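Long-range contacts in Xaa-Pro dipeptidase (Pyrococcus horikoshii, PDB 1WY2), which probably splits dipeptides that carry proline at the C-terminal position and a nonpolar residue before it, as a metal-dependent homodimeric prolidase: residues D123-K128 / V293-R298; Y55-E60 / E73-M78; K238-I243 / Y275-Y280. All coordinates share one frame; numbering follows the deposited sequence.

Interaction 1: residues D123-K128 / V293-R298; sequences DMRIIK and VHEWPR. With CAC (cacodylate ion), chain C.
The R125 guanidinium has W296 over one face, with NH1 3.8 Å from CZ3, and turns an edge to E295, whose OE2 lies 2.9 Å from NH2. The indole does not stack flat: its plane stands 71° from that of the guanidinium, and CZ3 is the atom nearest to NH1. The salt bridge is steep too, since NH2 meets OE2 from above the carboxylate plane. A water in the guanidinium plane accepts from R125 NE and donates to E295 OE1. On its anti side the same OE1 receives K128 NZ at 2.7 Å, a second salt bridge, while this ammonium also donates to R125 O. E295 is thus gripped at both carboxylate oxygens, and E292 N adds a bond to OE2; R125 in turn bonds N30 and E292. Next to this network, I126 holds CG1 anti to its N (chi1 -159°), which carries CD1 to within 3.8 Å of W296 CB and against CD of the cis-proline P297. H294 takes no part; its NE2 donates to O2 of a cacodylate ion, probably from the crystallisation liquor (2.8 Å), and its ring packs edge-to-face with metal ligand H287. The contact joins the end of helix 118-125, in the N-terminal domain, to the loop before strand 297-299 of the metallopeptidase domain; W296 leans on D118, I121 and R122 of that helix, R125 on Y33 of helix 28-35.

Interaction 2: residues Y55-E60 / E73-M78; sequences YVPELE and EKFKKM
Strands 55-57 and 73-75 run parallel with a strong twist, their axes 41° apart, and V56 is bonded through both its N and its O: the N to E73 O at 2.9 Å, the O to F75 N at 3.1 Å. Beside this pair the Y55 ring lies along E73, with CD2 3.7 Å from CB, both side chains pointing the same way. F75 has CG between its backbone N and carbonyl carbon (chi1 61°), which swings the phenyl across to the neighbouring strand. There one face of the ring is covered by V56 O and P57 N, and P57 CA makes a CH-pi contact 4.3 Å from the F75 ring centroid. The two strands belong to a beta-alpha-beta crossover: helix 58-67 follows strand 51-57 and leads back to strand 72-75, the outermost strand at this end of the mixed sheet within the chain. V56 packs against A64 of that helix, whereas Y55 faces A84 of helix 78-85. Where the strands part, E58 N makes a weak bond to F75 O. The E58 carboxylate rests on the aliphatic part of K76, OE2 being 3.2 Å from CG, while K76 NZ stays 4.6 Å from E58 OE2, too far for a salt bridge.

Interaction 3: residues K238-I243 / Y275-Y280; sequences KEIYEI and YGYGEY
The hydroxyl of Y277 donates to E239 OE2 over 2.7 Å, the one polar bond that crosses between the helix and the turn. OE2 sits at the edge of the phenol, in the ring plane, but the hydroxyl reaches it from above the carboxylate plane, and the two flat groups are 67° apart. E239 can extend that far because its chain is stretched out, with CG anti to the backbone N (chi1 -180°). Next to this bond the Y277 ring crosses the helix-borne isoleucines at about a right angle. I240 offers CG2, which lies 3.9 Å from CZ in an off-centre CH-pi contact, and I243 brings CD1 to 3.6 Å from Y277 CE2. I243 serves both tyrosines: the same CD1 lies 3.7 Å from Y275 CG, CG2 touches Y275 CD1, and CG1 stands over the middle of the Y275 ring, 4.0 Å from its centroid and only 9° off the normal. Y275 and I243 slide past each other in opposite directions, while the Y275 hydroxyl is held by E246 of helix 235-254. Between the two tyrosines G276, with positive phi, closes helix 261-274 in a Schellman motif and turns the chain so that Y277 also faces the helix. Both helices belong to the pita-bread fold of the M24 metallopeptidases, here away from the metal site. The contact ties helix 235-254 to the C-terminal end of helix 261-274; I272 of the latter touches both I243 and Y277, and I319 and I321 of strand 312-321 continue the apolar layer.

In the fold
Interaction 2 closes first along the chain, within the N-terminal domain; interaction 1 then spans 164 residues, from helix 118-125 and the residues after it into the metallopeptidase domain, and interaction 3 falls within this span. Interaction 1 is the central one, about 8 Å from the centre of the chain. Its centre lies about 30 Å from each of the others, whose own centres are about 54 Å apart, on opposite sides of the chain's centre. Interactions 2 and 3 each lie within one domain, away from the metal site, the segments of interaction 2 also reaching the second subunit of the dimer. Interaction 1 alone of the three joins the two domains, with the E295 side chain about 10 Å from a bound zinc ion.

Interaction 1: residues D123-K128 / V293-R298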
loop_
_atom_site.group_PDB
_atom_site.type_symbol
_atom_site.label_atom_id
_atom_site.label_comp_id
_atom_site.label_asym_id
_atom_site.label_seq_id
_atom_site.Cartn_x
_atom_site.Cartn_y
_atom_site.Cartn_z
ATOM N N ASP A 123 -10.383 17.929 10.013
ATOM C CA ASP A 123 -10.134 19.114 10.819
ATOM C C ASP A 123 -9.003 18.922 11.824
ATOM O O ASP A 123 -8.276 19.866 12.127
ATOM C CB ASP A 123 -11.422 19.556 11.526
ATOM C CG ASP A 123 -12.420 20.207 10.573
ATOM O OD1 ASP A 123 -12.105 20.344 9.370
ATOM O OD2 ASP A 123 -13.522 20.582 11.024
ATOM N N MET A 124 -8.851 17.705 12.337
ATOM C CA MET A 124 -7.779 17.423 13.284
ATOM C C MET A 124 -6.437 17.206 12.590
ATOM O O MET A 124 -5.458 17.887 12.894
ATOM C CB MET A 124 -8.103 16.183 14.121
ATOM C CG MET A 124 -9.261 16.356 15.091
ATOM S SD MET A 124 -9.374 14.956 16.229
ATOM C CE MET A 124 -9.998 13.682 15.123
ATOM N N ARG A 125 -6.396 16.274 11.643
ATOM C CA ARG A 125 -5.149 15.948 10.956
ATOM C C ARG A 125 -4.557 17.021 10.044
ATOM O O ARG A 125 -3.345 17.056 9.844
ATOM C CB ARG A 125 -5.315 14.641 10.169
ATOM C CG ARG A 125 -5.305 13.387 11.052
ATOM C CD ARG A 125 -5.565 12.120 10.241
ATOM N NE ARG A 125 -4.588 11.946 9.170
ATOM C CZ ARG A 125 -4.749 11.120 8.141
ATOM N NH1 ARG A 125 -5.848 10.382 8.040
ATOM N NH2 ARG A 125 -3.818 11.049 7.198
ATOM N N ILE A 126 -5.403 17.895 9.512
ATOM C CA ILE A 126 -4.951 18.946 8.600
ATOM C C ILE A 126 -4.049 20.000 9.254
ATOM O O ILE A 126 -3.297 20.691 8.567
ATOM C CB ILE A 126 -6.161 19.634 7.922
ATOM C CG1 ILE A 126 -5.706 20.336 6.636
ATOM C CG2 ILE A 126 -6.820 20.608 8.888
ATOM C CD1 ILE A 126 -6.853 20.791 5.743
ATOM N N ILE A 127 -4.134 20.124 10.575
ATOM C CA ILE A 127 -3.300 21.068 11.315
ATOM C C ILE A 127 -2.302 20.248 12.126
ATOM O O ILE A 127 -2.689 19.501 13.024
ATOM C CB ILE A 127 -4.135 21.933 12.282
ATOM C CG1 ILE A 127 -5.234 22.671 11.509
ATOM C CG2 ILE A 127 -3.221 22.917 13.019
ATOM C CD1 ILE A 127 -4.733 23.554 10.378
ATOM N N LYS A 128 -1.017 20.377 11.803
ATOM C CA LYS A 128 0.019 19.627 12.503
ATOM C C LYS A 128 0.487 20.320 13.780
ATOM O O LYS A 128 0.596 21.547 13.834
ATOM C CB LYS A 128 1.231 19.395 11.585
ATOM C CG LYS A 128 1.119 18.188 10.651
ATOM C CD LYS A 128 -0.023 18.330 9.655
ATOM C CE LYS A 128 -0.095 17.123 8.724
ATOM N NZ LYS A 128 -1.329 17.144 7.866
ATOM N N VAL A 293 1.061 10.132 2.574
ATOM C CA VAL A 293 1.776 11.019 1.667
ATOM C C VAL A 293 0.811 11.932 0.910
ATOM O O VAL A 293 1.172 13.043 0.532
ATOM C CB VAL A 293 2.668 10.225 0.679
ATOM C CG1 VAL A 293 1.829 9.585 -0.394
ATOM C CG2 VAL A 293 3.723 11.151 0.080
ATOM N N HIS A 294 -0.417 11.459 0.697
ATOM C CA HIS A 294 -1.454 12.245 0.035
ATOM C C HIS A 294 -2.622 12.448 0.996
ATOM O O HIS A 294 -3.368 11.507 1.276
ATOM C CB HIS A 294 -1.996 11.537 -1.211
ATOM C CG HIS A 294 -1.022 11.453 -2.341
ATOM N ND1 HIS A 294 -0.485 10.259 -2.770
ATOM C CD2 HIS A 294 -0.497 12.411 -3.139
ATOM C CE1 HIS A 294 0.328 10.487 -3.787
ATOM N NE2 HIS A 294 0.338 11.784 -4.029
ATOM N N GLU A 295 -2.775 13.663 1.512
ATOM C CA GLU A 295 -3.881 13.965 2.415
ATOM C C GLU A 295 -4.356 15.407 2.255
ATOM O O GLU A 295 -3.950 16.094 1.321
ATOM C CB GLU A 295 -3.515 13.653 3.879
ATOM C CG GLU A 295 -2.264 14.314 4.441
ATOM C CD GLU A 295 -1.996 13.881 5.884
ATOM O OE1 GLU A 295 -2.076 14.730 6.798
ATOM O OE2 GLU A 295 -1.716 12.686 6.107
ATOM N N TRP A 296 -5.230 15.856 3.147
ATOM C CA TRP A 296 -5.778 17.209 3.063
ATOM C C TRP A 296 -4.740 18.307 3.294
ATOM O O TRP A 296 -3.861 18.175 4.138
ATOM C CB TRP A 296 -6.899 17.384 4.090
ATOM C CG TRP A 296 -7.910 16.277 4.120
ATOM C CD1 TRP A 296 -9.005 16.134 3.314
ATOM C CD2 TRP A 296 -7.945 15.183 5.045
ATOM N NE1 TRP A 296 -9.724 15.021 3.689
ATOM C CE2 TRP A 296 -9.096 14.422 4.750
ATOM C CE3 TRP A 296 -7.116 14.776 6.100
ATOM C CZ2 TRP A 296 -9.442 13.274 5.471
ATOM C CZ3 TRP A 296 -7.459 13.632 6.818
ATOM C CH2 TRP A 296 -8.615 12.896 6.499
ATOM N N PRO A 297 -4.832 19.410 2.538
ATOM C CA PRO A 297 -5.848 19.628 1.509
ATOM C C PRO A 297 -5.254 19.361 0.137
ATOM O O PRO A 297 -4.036 19.241 -0.013
ATOM C CB PRO A 297 -6.187 21.099 1.682
ATOM C CG PRO A 297 -4.827 21.688 1.945
ATOM C CD PRO A 297 -4.210 20.690 2.929
ATOM N N ARG A 298 -6.117 19.252 -0.861
ATOM C CA ARG A 298 -5.660 19.072 -2.227
ATOM C C ARG A 298 -5.390 20.492 -2.708
ATOM O O ARG A 298 -6.259 21.355 -2.611
ATOM C CB ARG A 298 -6.757 18.433 -3.080
ATOM C CG ARG A 298 -6.827 16.921 -2.981
ATOM C CD ARG A 298 -8.094 16.372 -3.630
ATOM N NE ARG A 298 -8.488 17.081 -4.848
ATOM C CZ ARG A 298 -7.707 17.285 -5.908
ATOM N NH1 ARG A 298 -6.458 16.839 -5.925
ATOM N NH2 ARG A 298 -8.185 17.932 -6.964
HETATM AS AS CAC C . 3.822 12.189 -5.416
HETATM O O1 CAC C . 4.628 13.623 -5.258
HETATM O O2 CAC C . 2.282 12.566 -5.813
HETATM C C1 CAC C . 4.524 11.165 -6.817
HETATM C C2 CAC C . 3.727 11.266 -3.788
HETATM O O HOH W 1 -1.942 13.228 9.123
HETATM O O HOH W 2 -1.920 19.678 6.414
#

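Interaction 2: residues Y55-E60 / E73-M78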
loop_
_atom_site.group_PDB
_atom_site.type_symbol
_atom_site.label_atom_id
_atom_site.label_comp_id
_atom_site.label_asym_id
_atom_site.label_seq_id
_atom_site.Cartn_x
_atom_site.Cartn_y
_atom_site.Cartn_z
ATOM N N TYR A 55 -10.646 -2.495 19.406
ATOM C CA TYR A 55 -10.837 -3.937 19.254
ATOM C C TYR A 55 -9.839 -4.472 18.242
ATOM O O TYR A 55 -9.700 -3.917 17.152
ATOM C CB TYR A 55 -12.252 -4.254 18.767
ATOM C CG TYR A 55 -13.347 -3.870 19.728
ATOM C CD1 TYR A 55 -13.851 -2.570 19.763
ATOM C CD2 TYR A 55 -13.882 -4.810 20.610
ATOM C CE1 TYR A 55 -14.864 -2.216 20.655
ATOM C CE2 TYR A 55 -14.891 -4.468 21.502
ATOM C CZ TYR A 55 -15.379 -3.172 21.518
ATOM O OH TYR A 55 -16.395 -2.843 22.387
ATOM N N VAL A 56 -9.149 -5.550 18.595
ATOM C CA VAL A 56 -8.166 -6.137 17.692
ATOM C C VAL A 56 -8.181 -7.660 17.734
ATOM O O VAL A 56 -8.657 -8.261 18.700
ATOM C CB VAL A 56 -6.735 -5.670 18.042
ATOM C CG1 VAL A 56 -6.628 -4.158 17.911
ATOM C CG2 VAL A 56 -6.378 -6.106 19.451
ATOM N N PRO A 57 -7.678 -8.303 16.668
ATOM C CA PRO A 57 -7.633 -9.767 16.608
ATOM C C PRO A 57 -6.616 -10.257 17.638
ATOM O O PRO A 57 -5.762 -9.490 18.080
ATOM C CB PRO A 57 -7.173 -10.041 15.176
ATOM C CG PRO A 57 -7.685 -8.853 14.417
ATOM C CD PRO A 57 -7.354 -7.717 15.356
ATOM N N GLU A 58 -6.700 -11.529 18.012
ATOM C CA GLU A 58 -5.776 -12.091 18.993
ATOM C C GLU A 58 -4.310 -11.874 18.621
ATOM O O GLU A 58 -3.481 -11.581 19.482
ATOM C CB GLU A 58 -6.043 -13.588 19.170
ATOM C CG GLU A 58 -7.434 -13.903 19.697
ATOM C CD GLU A 58 -7.648 -15.386 19.933
ATOM O OE1 GLU A 58 -7.587 -16.165 18.958
ATOM O OE2 GLU A 58 -7.877 -15.773 21.100
ATOM N N LEU A 59 -3.993 -12.013 17.338
ATOM C CA LEU A 59 -2.621 -11.835 16.867
ATOM C C LEU A 59 -2.177 -10.373 16.854
ATOM O O LEU A 59 -1.194 -10.025 16.201
ATOM C CB LEU A 59 -2.466 -12.423 15.461
ATOM C CG LEU A 59 -2.630 -13.939 15.311
ATOM C CD1 LEU A 59 -2.572 -14.316 13.834
ATOM C CD2 LEU A 59 -1.535 -14.655 16.091
ATOM N N GLU A 60 -2.901 -9.522 17.577
ATOM C CA GLU A 60 -2.572 -8.100 17.638
ATOM C C GLU A 60 -2.752 -7.537 19.038
ATOM O O GLU A 60 -2.260 -6.453 19.348
ATOM C CB GLU A 60 -3.463 -7.312 16.671
ATOM C CG GLU A 60 -3.208 -7.612 15.211
ATOM C CD GLU A 60 -1.842 -7.141 14.761
ATOM O OE1 GLU A 60 -0.844 -7.469 15.435
ATOM O OE2 GLU A 60 -1.762 -6.447 13.731
ATOM N N GLU A 73 -9.535 -4.340 23.587
ATOM C CA GLU A 73 -10.329 -5.558 23.716
ATOM C C GLU A 73 -9.998 -6.462 22.535
ATOM O O GLU A 73 -9.947 -6.004 21.393
ATOM C CB GLU A 73 -11.826 -5.235 23.694
ATOM C CG GLU A 73 -12.364 -4.609 24.969
ATOM C CD GLU A 73 -12.388 -5.585 26.127
ATOM O OE1 GLU A 73 -13.003 -6.664 25.980
ATOM O OE2 GLU A 73 -11.795 -5.277 27.182
ATOM N N LYS A 74 -9.766 -7.741 22.802
ATOM C CA LYS A 74 -9.447 -8.670 21.728
ATOM C C LYS A 74 -10.637 -9.563 21.416
ATOM O O LYS A 74 -11.489 -9.801 22.272
ATOM C CB LYS A 74 -8.232 -9.533 22.093
ATOM C CG LYS A 74 -8.444 -10.490 23.261
ATOM C CD LYS A 74 -8.514 -9.765 24.595
ATOM C CE LYS A 74 -8.578 -10.757 25.753
ATOM N NZ LYS A 74 -8.549 -10.079 27.080
ATOM N N PHE A 75 -10.696 -10.039 20.178
ATOM C CA PHE A 75 -11.770 -10.921 19.743
ATOM C C PHE A 75 -11.184 -12.042 18.894
ATOM O O PHE A 75 -10.168 -11.855 18.225
ATOM C CB PHE A 75 -12.826 -10.136 18.951
ATOM C CG PHE A 75 -12.302 -9.486 17.699
ATOM C CD1 PHE A 75 -12.099 -10.232 16.541
ATOM C CD2 PHE A 75 -12.012 -8.125 17.678
ATOM C CE1 PHE A 75 -11.616 -9.632 15.380
ATOM C CE2 PHE A 75 -11.529 -7.515 16.523
ATOM C CZ PHE A 75 -11.331 -8.271 15.371
ATOM N N LYS A 76 -11.819 -13.207 18.938
ATOM C CA LYS A 76 -11.352 -14.356 18.174
ATOM C C LYS A 76 -12.020 -14.400 16.807
ATOM O O LYS A 76 -11.398 -14.765 15.811
ATOM C CB LYS A 76 -11.647 -15.650 18.937
ATOM C CG LYS A 76 -11.019 -15.709 20.319
ATOM C CD LYS A 76 -11.359 -17.014 21.024
ATOM C CE LYS A 76 -10.737 -17.079 22.408
ATOM N NZ LYS A 76 -11.114 -18.328 23.128
ATOM N N LYS A 77 -13.292 -14.018 16.764
ATOM C CA LYS A 77 -14.047 -14.012 15.518
ATOM C C LYS A 77 -14.793 -12.689 15.371
ATOM O O LYS A 77 -15.227 -12.097 16.360
ATOM C CB LYS A 77 -15.032 -15.185 15.503
ATOM C CG LYS A 77 -15.738 -15.398 14.173
ATOM C CD LYS A 77 -16.601 -16.658 14.197
ATOM C CE LYS A 77 -15.757 -17.914 14.381
ATOM N NZ LYS A 77 -14.777 -18.097 13.269
ATOM N N MET A 78 -14.932 -12.225 14.132
ATOM C CA MET A 78 -15.615 -10.967 13.856
ATOM C C MET A 78 -17.001 -10.877 14.479
ATOM O O MET A 78 -17.459 -9.786 14.821
ATOM C CB MET A 78 -15.717 -10.740 12.347
ATOM C CG MET A 78 -14.440 -10.213 11.715
ATOM S SD MET A 78 -13.975 -8.601 12.389
ATOM C CE MET A 78 -15.062 -7.522 11.472
#

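Interaction 3: residues K238-I243 / Y275-Y280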
loop_
_atom_site.group_PDB
_atom_site.type_symbol
_atom_site.label_atom_id
_atom_site.label_comp_id
_atom_site.label_asym_id
_atom_site.label_seq_id
_atom_site.Cartn_x
_atom_site.Cartn_y
_atom_site.Cartn_z
ATOM N N LYS A 238 16.270 23.753 -21.007
ATOM C CA LYS A 238 16.490 24.878 -20.110
ATOM C C LYS A 238 15.241 25.746 -20.018
ATOM O O LYS A 238 14.903 26.248 -18.947
ATOM C CB LYS A 238 17.675 25.716 -20.599
ATOM C CG LYS A 238 17.910 26.980 -19.792
ATOM C CD LYS A 238 19.244 27.625 -20.134
ATOM C CE LYS A 238 20.407 26.767 -19.655
ATOM N NZ LYS A 238 20.337 26.523 -18.181
ATOM N N GLU A 239 14.552 25.912 -21.143
ATOM C CA GLU A 239 13.344 26.727 -21.181
ATOM C C GLU A 239 12.256 26.222 -20.238
ATOM O O GLU A 239 11.791 26.958 -19.366
ATOM C CB GLU A 239 12.783 26.782 -22.602
ATOM C CG GLU A 239 11.524 27.626 -22.726
ATOM C CD GLU A 239 11.041 27.741 -24.156
ATOM O OE1 GLU A 239 11.841 28.174 -25.013
ATOM O OE2 GLU A 239 9.869 27.403 -24.422
ATOM N N ILE A 240 11.843 24.971 -20.409
ATOM C CA ILE A 240 10.795 24.433 -19.548
ATOM C C ILE A 240 11.243 24.391 -18.091
ATOM O O ILE A 240 10.450 24.635 -17.187
ATOM C CB ILE A 240 10.340 23.029 -20.010
ATOM C CG1 ILE A 240 11.527 22.070 -20.067
ATOM C CG2 ILE A 240 9.675 23.134 -21.378
ATOM C CD1 ILE A 240 11.132 20.638 -20.389
ATOM N N TYR A 241 12.519 24.097 -17.862
ATOM C CA TYR A 241 13.053 24.058 -16.504
ATOM C C TYR A 241 12.915 25.423 -15.818
ATOM O O TYR A 241 12.449 25.513 -14.681
ATOM C CB TYR A 241 14.527 23.642 -16.533
ATOM C CG TYR A 241 15.329 24.108 -15.337
ATOM C CD1 TYR A 241 15.155 23.534 -14.082
ATOM C CD2 TYR A 241 16.255 25.144 -15.465
ATOM C CE1 TYR A 241 15.884 23.978 -12.978
ATOM C CE2 TYR A 241 16.988 25.596 -14.375
ATOM C CZ TYR A 241 16.799 25.010 -13.135
ATOM O OH TYR A 241 17.531 25.461 -12.062
ATOM N N GLU A 242 13.317 26.483 -16.514
ATOM C CA GLU A 242 13.245 27.829 -15.950
ATOM C C GLU A 242 11.809 28.224 -15.628
ATOM O O GLU A 242 11.554 28.929 -14.650
ATOM C CB GLU A 242 13.866 28.847 -16.917
ATOM C CG GLU A 242 15.332 28.571 -17.231
ATOM C CD GLU A 242 15.948 29.598 -18.170
ATOM O OE1 GLU A 242 15.288 29.982 -19.160
ATOM O OE2 GLU A 242 17.100 30.010 -17.922
ATOM N N ILE A 243 10.874 27.772 -16.458
ATOM C CA ILE A 243 9.459 28.074 -16.253
ATOM C C ILE A 243 8.917 27.366 -15.007
ATOM O O ILE A 243 8.219 27.971 -14.193
ATOM C CB ILE A 243 8.632 27.662 -17.489
ATOM C CG1 ILE A 243 9.053 28.518 -18.691
ATOM C CG2 ILE A 243 7.138 27.822 -17.207
ATOM C CD1 ILE A 243 8.408 28.105 -20.001
ATOM N N TYR A 275 3.051 31.123 -20.503
ATOM C CA TYR A 275 4.123 30.736 -21.407
ATOM C C TYR A 275 3.597 29.802 -22.495
ATOM O O TYR A 275 4.337 29.414 -23.393
ATOM C CB TYR A 275 5.263 30.045 -20.648
ATOM C CG TYR A 275 6.143 30.982 -19.847
ATOM C CD1 TYR A 275 5.961 31.143 -18.474
ATOM C CD2 TYR A 275 7.157 31.708 -20.466
ATOM C CE1 TYR A 275 6.774 32.005 -17.733
ATOM C CE2 TYR A 275 7.973 32.575 -19.737
ATOM C CZ TYR A 275 7.777 32.717 -18.373
ATOM O OH TYR A 275 8.589 33.560 -17.648
ATOM N N GLY A 276 2.318 29.442 -22.404
ATOM C CA GLY A 276 1.713 28.571 -23.397
ATOM C C GLY A 276 1.851 27.082 -23.136
ATOM O O GLY A 276 1.572 26.268 -24.019
ATOM N N TYR A 277 2.270 26.721 -21.925
ATOM C CA TYR A 277 2.455 25.318 -21.552
ATOM C C TYR A 277 1.356 24.789 -20.630
ATOM O O TYR A 277 1.503 23.721 -20.032
ATOM C CB TYR A 277 3.809 25.143 -20.859
ATOM C CG TYR A 277 5.002 25.161 -21.790
ATOM C CD1 TYR A 277 5.308 24.055 -22.583
ATOM C CD2 TYR A 277 5.825 26.282 -21.878
ATOM C CE1 TYR A 277 6.408 24.060 -23.439
ATOM C CE2 TYR A 277 6.932 26.301 -22.738
ATOM C CZ TYR A 277 7.214 25.186 -23.513
ATOM O OH TYR A 277 8.301 25.190 -24.359
ATOM N N GLY A 278 0.255 25.524 -20.526
ATOM C CA GLY A 278 -0.834 25.110 -19.652
ATOM C C GLY A 278 -1.348 23.695 -19.838
ATOM O O GLY A 278 -1.649 23.003 -18.865
ATOM N N GLU A 279 -1.452 23.258 -21.087
ATOM C CA GLU A 279 -1.943 21.921 -21.397
ATOM C C GLU A 279 -0.989 20.829 -20.908
ATOM O O GLU A 279 -1.391 19.671 -20.741
ATOM C CB GLU A 279 -2.140 21.796 -22.912
ATOM C CG GLU A 279 -2.458 20.394 -23.411
ATOM C CD GLU A 279 -2.406 20.289 -24.930
ATOM O OE1 GLU A 279 -2.615 19.175 -25.460
ATOM O OE2 GLU A 279 -2.155 21.318 -25.595
ATOM N N TYR A 280 0.265 21.201 -20.659
ATOM C CA TYR A 280 1.270 20.237 -20.230
ATOM C C TYR A 280 1.543 20.166 -18.725
ATOM O O TYR A 280 2.406 19.410 -18.282
ATOM C CB TYR A 280 2.558 20.484 -21.027
ATOM C CG TYR A 280 2.329 20.323 -22.521
ATOM C CD1 TYR A 280 2.016 19.077 -23.065
ATOM C CD2 TYR A 280 2.360 21.423 -23.381
ATOM C CE1 TYR A 280 1.731 18.929 -24.424
ATOM C CE2 TYR A 280 2.076 21.284 -24.747
ATOM C CZ TYR A 280 1.762 20.034 -25.256
ATOM O OH TYR A 280 1.463 19.883 -26.594
#